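Arylesterase (Sulfolobus solfataricus, PDB 5L2P) hydrolyses aromatic esters and organophosphate triesters such as paraoxon, acting as a serine esterase of broad specificity in the GDXG lipolytic family. Local coordinates at residues Gln26-Glu29 against Ile30-Lys33; Phe122-Ala125 against Val126-Phe130. One frame throughout, in Å; residues are numbered along the deposited sequence.

Contact 1: residues Gln26-Glu29 against Ile30-Lys33; sequences QFQE and IRQK
Arg31 lies against Phe27 and Gln28 in the first turns of helix 27-39, where Gln26 is the N-cap residue and its O accepts a hydrogen bond from Ile30 N. Arg31 CB rests near the carbonyl oxygen of Gln28, 3.5 Å from that O. The chain leaves CB with CG anti to the backbone N (chi1 173°) and runs straight to CD, which lies 4.0 Å from Gln28 OE1, and then bends at chi3. Arg31 NE donates a hydrogen bond to Ile87 O, and NH1 forms a salt bridge with Glu119, so both loops are tied to the helix. NH1 also passes 3.6 Å from Gln28 OE1, the amide and guanidinium planes being 81° apart. The Phe27 ring, also packed on Tyr212 and Met216 of helix 212-217, sets its CE2 over one face of the guanidinium, 3.5 Å above its plane and offset toward the rim. Because the two planes are 72° apart, the group is not stacked on the ring. An alanine here would probably leave Glu119 without its charged mate and open a gap beside the Phe27 ring. At the tip, Arg31 NH2 sits in the ring plane at its edge, 3.6 Å from Phe27 CE2.

Contact 2: residues Phe122-Ala125 against Val126-Phe130; sequences FPTA and VYDCF
Pro123 and Tyr127 meet across the first turn of helix 124-138, a helix of the alpha/beta-hydrolase fold that packs against helix 157-171. The proline, preceded by a cis peptide bond, occupies the N-cap position. Its CG lies in the plane of the Tyr127 ring, at the edge, 3.7 Å from CE2, while its CB, also close to Tyr127 CE2 (3.8 Å), sits over the centre of the Phe122 ring, 3.7 Å above that ring's plane. One pyrrolidine therefore presents itself to a face of one aromatic ring and to the edge of another. Tyr127 CG stands beside its own backbone N (chi1 -74°), which swings the ring back toward the helix start and brings CD2 to 3.4 Å from Pro123 O. The same carbonyl accepts a nearly straight hydrogen bond from Tyr127 N (N-H...O angle 167°) and a weak one from Val126 N. Farther round, the side chains of Thr124 and Asp128 run side by side and point the same way, with Thr124 CG2 4.0 Å from Asp128 OD2. Their polar ends have other partners: Thr124 OG1 is hydrogen-bonded to Lys121 O, and Asp128 OD1 forms a salt bridge with Arg115. Val126 faces Leu161, Ala164 and Leu168 of helix 157-171. The turn thus divides its chemistry between apolar packing, of Pro123 on the aromatic rings and of Val126 on helix 157-171, and, on the Thr124 side, a buried carboxylate whose charge is probably offset by Arg115.

How the contacts relate
Contact 1 comes first along the chain, near the start of helix 27-39, and contact 2 follows much later, at the start of helix 124-138. Their centres are 23 Å apart and their nearest atoms about 11 Å, so they do not touch. Contact 1 is a surface feature, its centre about 21 Å from the centre of the chain, whereas 122-130 is largely buried within the alpha/beta-hydrolase fold. Helix 212-217 is a shared neighbour, touched by Phe27 of contact 1 and by Ala125 and Val126 of contact 2. Both helix starts also lean on the chain just before residue 122, so common neighbours join helix 27-39 to the hydrolase-fold helix 124-138. Neither contact contains Ser156, Asp251 or His281, the probable catalytic residues.

Contact 1: residues Gln26-Glu29 against Ile30-Lys33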
loop_
_atom_site.group_PDB
_atom_site.type_symbol
_atom_site.label_atom_id
_atom_site.label_comp_id
_atom_site.label_asym_id
_atom_site.label_seq_id
_atom_site.Cartn_x
_atom_site.Cartn_y
_atom_site.Cartn_z
ATOM N N GLN A 26 16.411 -18.362 31.222
ATOM C CA GLN A 26 16.383 -19.614 30.454
ATOM C C GLN A 26 15.071 -19.641 29.688
ATOM O O GLN A 26 14.148 -18.850 29.989
ATOM C CB GLN A 26 16.450 -20.831 31.395
ATOM C CG GLN A 26 17.506 -20.737 32.497
ATOM C CD GLN A 26 17.000 -21.197 33.856
ATOM O OE1 GLN A 26 17.557 -22.112 34.426
ATOM N NE2 GLN A 26 15.941 -20.558 34.372
ATOM N N PHE A 27 14.961 -20.566 28.732
ATOM C CA PHE A 27 13.790 -20.616 27.862
ATOM C C PHE A 27 12.489 -20.839 28.633
ATOM O O PHE A 27 11.474 -20.181 28.368
ATOM C CB PHE A 27 13.945 -21.663 26.749
ATOM C CG PHE A 27 12.717 -21.799 25.888
ATOM C CD1 PHE A 27 12.322 -20.779 25.019
ATOM C CD2 PHE A 27 11.937 -22.917 25.974
ATOM C CE1 PHE A 27 11.171 -20.892 24.250
ATOM C CE2 PHE A 27 10.794 -23.051 25.198
ATOM C CZ PHE A 27 10.400 -22.032 24.343
ATOM N N GLN A 28 12.515 -21.761 29.577
ATOM C CA GLN A 28 11.320 -22.067 30.360
ATOM C C GLN A 28 10.786 -20.862 31.142
ATOM O O GLN A 28 9.570 -20.684 31.256
ATOM C CB GLN A 28 11.611 -23.223 31.308
ATOM C CG GLN A 28 11.846 -24.538 30.578
ATOM C CD GLN A 28 10.554 -25.194 30.112
ATOM O OE1 GLN A 28 9.454 -24.633 30.254
ATOM N NE2 GLN A 28 10.679 -26.411 29.576
ATOM N N GLU A 29 11.689 -20.048 31.685
ATOM C CA GLU A 29 11.274 -18.839 32.390
ATOM C C GLU A 29 10.701 -17.777 31.438
ATOM O O GLU A 29 9.773 -17.076 31.801
ATOM C CB GLU A 29 12.417 -18.261 33.217
ATOM C CG GLU A 29 12.962 -19.239 34.236
ATOM C CD GLU A 29 11.884 -19.803 35.157
ATOM O OE1 GLU A 29 11.186 -18.994 35.815
ATOM O OE2 GLU A 29 11.722 -21.049 35.213
ATOM N N ILE A 30 11.246 -17.688 30.225
ATOM C CA ILE A 30 10.698 -16.796 29.189
ATOM C C ILE A 30 9.298 -17.241 28.764
ATOM O O ILE A 30 8.392 -16.414 28.631
ATOM C CB ILE A 30 11.637 -16.677 27.961
ATOM C CG1 ILE A 30 12.924 -15.938 28.382
ATOM C CG2 ILE A 30 10.959 -15.922 26.816
ATOM C CD1 ILE A 30 14.078 -16.110 27.437
ATOM N N ARG A 31 9.131 -18.546 28.583
ATOM C CA ARG A 31 7.821 -19.126 28.270
ATOM C C ARG A 31 6.797 -18.703 29.324
ATOM O O ARG A 31 5.738 -18.171 29.010
ATOM C CB ARG A 31 7.921 -20.657 28.164
ATOM C CG ARG A 31 6.587 -21.383 28.012
ATOM C CD ARG A 31 6.780 -22.900 27.917
ATOM N NE ARG A 31 7.090 -23.376 26.569
ATOM C CZ ARG A 31 7.517 -24.606 26.285
ATOM N NH1 ARG A 31 7.735 -25.476 27.255
ATOM N NH2 ARG A 31 7.756 -24.971 25.031
ATOM N N GLN A 32 7.138 -18.927 30.580
ATOM C CA GLN A 32 6.264 -18.592 31.700
ATOM C C GLN A 32 6.020 -17.092 31.804
ATOM O O GLN A 32 4.887 -16.678 32.053
ATOM C CB GLN A 32 6.891 -19.128 32.991
ATOM C CG GLN A 32 6.134 -18.816 34.278
ATOM C CD GLN A 32 6.728 -19.522 35.481
ATOM O OE1 GLN A 32 7.377 -20.558 35.341
ATOM N NE2 GLN A 32 6.505 -18.970 36.667
ATOM N N LYS A 33 7.053 -16.272 31.625
ATOM C CA LYS A 33 6.883 -14.829 31.773
ATOM C C LYS A 33 5.960 -14.242 30.681
ATOM O O LYS A 33 5.179 -13.334 30.963
ATOM C CB LYS A 33 8.223 -14.117 31.737
ATOM C CG LYS A 33 8.267 -12.810 32.528
ATOM C CD LYS A 33 9.709 -12.298 32.671
ATOM C CE LYS A 33 10.559 -13.053 33.708
ATOM N NZ LYS A 33 10.383 -12.510 35.090
#

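Contact 2: residues Phe122-Ala125 against Val126-Phe130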
loop_
_atom_site.group_PDB
_atom_site.type_symbol
_atom_site.label_atom_id
_atom_site.label_comp_id
_atom_site.label_asym_id
_atom_site.label_seq_id
_atom_site.Cartn_x
_atom_site.Cartn_y
_atom_site.Cartn_z
ATOM N N PHE A 122 6.730 -29.960 14.704
ATOM C CA PHE A 122 5.824 -30.199 13.610
ATOM C C PHE A 122 5.966 -31.652 13.119
ATOM O O PHE A 122 7.081 -32.144 12.982
ATOM C CB PHE A 122 6.139 -29.220 12.472
ATOM C CG PHE A 122 5.394 -29.493 11.204
ATOM C CD1 PHE A 122 4.133 -28.980 10.991
ATOM C CD2 PHE A 122 5.978 -30.265 10.204
ATOM C CE1 PHE A 122 3.459 -29.230 9.793
ATOM C CE2 PHE A 122 5.305 -30.523 9.006
ATOM C CZ PHE A 122 4.041 -30.010 8.802
ATOM N N PRO A 123 4.848 -32.331 12.831
ATOM C CA PRO A 123 3.455 -31.860 12.817
ATOM C C PRO A 123 2.608 -32.199 14.076
ATOM O O PRO A 123 1.393 -32.272 13.971
ATOM C CB PRO A 123 2.892 -32.588 11.583
ATOM C CG PRO A 123 3.574 -33.905 11.651
ATOM C CD PRO A 123 4.952 -33.682 12.265
ATOM N N THR A 124 3.235 -32.367 15.235
ATOM C CA THR A 124 2.544 -32.842 16.438
ATOM C C THR A 124 1.367 -31.967 16.822
ATOM O O THR A 124 0.257 -32.461 16.982
ATOM C CB THR A 124 3.510 -32.908 17.653
ATOM O OG1 THR A 124 4.647 -33.714 17.346
ATOM C CG2 THR A 124 2.828 -33.517 18.897
ATOM N N ALA A 125 1.593 -30.657 16.927
ATOM C CA ALA A 125 0.501 -29.684 17.218
ATOM C C ALA A 125 -0.689 -29.789 16.267
ATOM O O ALA A 125 -1.845 -29.694 16.697
ATOM C CB ALA A 125 1.019 -28.250 17.192
ATOM N N VAL A 126 -0.416 -30.003 14.976
ATOM C CA VAL A 126 -1.493 -30.063 13.986
ATOM C C VAL A 126 -2.359 -31.288 14.219
ATOM O O VAL A 126 -3.598 -31.220 14.176
ATOM C CB VAL A 126 -0.961 -30.088 12.541
ATOM C CG1 VAL A 126 -2.126 -30.166 11.553
ATOM C CG2 VAL A 126 -0.091 -28.856 12.288
ATOM N N TYR A 127 -1.704 -32.415 14.454
ATOM C CA TYR A 127 -2.438 -33.657 14.731
ATOM C C TYR A 127 -3.118 -33.690 16.099
ATOM O O TYR A 127 -4.189 -34.301 16.216
ATOM C CB TYR A 127 -1.542 -34.869 14.530
ATOM C CG TYR A 127 -1.296 -35.137 13.066
ATOM C CD1 TYR A 127 -2.351 -35.516 12.229
ATOM C CD2 TYR A 127 -0.029 -34.992 12.507
ATOM C CE1 TYR A 127 -2.147 -35.734 10.879
ATOM C CE2 TYR A 127 0.188 -35.234 11.144
ATOM C CZ TYR A 127 -0.880 -35.593 10.344
ATOM O OH TYR A 127 -0.718 -35.834 9.015
ATOM N N ASP A 128 -2.531 -33.032 17.100
ATOM C CA ASP A 128 -3.193 -32.923 18.401
ATOM C C ASP A 128 -4.504 -32.169 18.274
ATOM O O ASP A 128 -5.512 -32.565 18.874
ATOM C CB ASP A 128 -2.316 -32.199 19.457
ATOM C CG ASP A 128 -1.253 -33.100 20.069
ATOM O OD1 ASP A 128 -1.158 -34.290 19.713
ATOM O OD2 ASP A 128 -0.467 -32.594 20.882
ATOM N N CYS A 129 -4.482 -31.072 17.502
ATOM C CA CYS A 129 -5.674 -30.261 17.331
ATOM C C CYS A 129 -6.703 -31.015 16.509
ATOM O O CYS A 129 -7.896 -30.937 16.801
ATOM C CB CYS A 129 -5.332 -28.935 16.686
ATOM S SG CYS A 129 -4.411 -27.758 17.729
ATOM N N PHE A 130 -6.254 -31.770 15.510
ATOM C CA PHE A 130 -7.188 -32.476 14.630
ATOM C C PHE A 130 -7.846 -33.613 15.379
ATOM O O PHE A 130 -9.060 -33.794 15.266
ATOM C CB PHE A 130 -6.494 -32.971 13.357
ATOM C CG PHE A 130 -7.364 -33.815 12.469
ATOM C CD1 PHE A 130 -8.387 -33.236 11.736
ATOM C CD2 PHE A 130 -7.136 -35.195 12.339
ATOM C CE1 PHE A 130 -9.171 -34.005 10.876
ATOM C CE2 PHE A 130 -7.927 -35.971 11.493
ATOM C CZ PHE A 130 -8.952 -35.382 10.764
#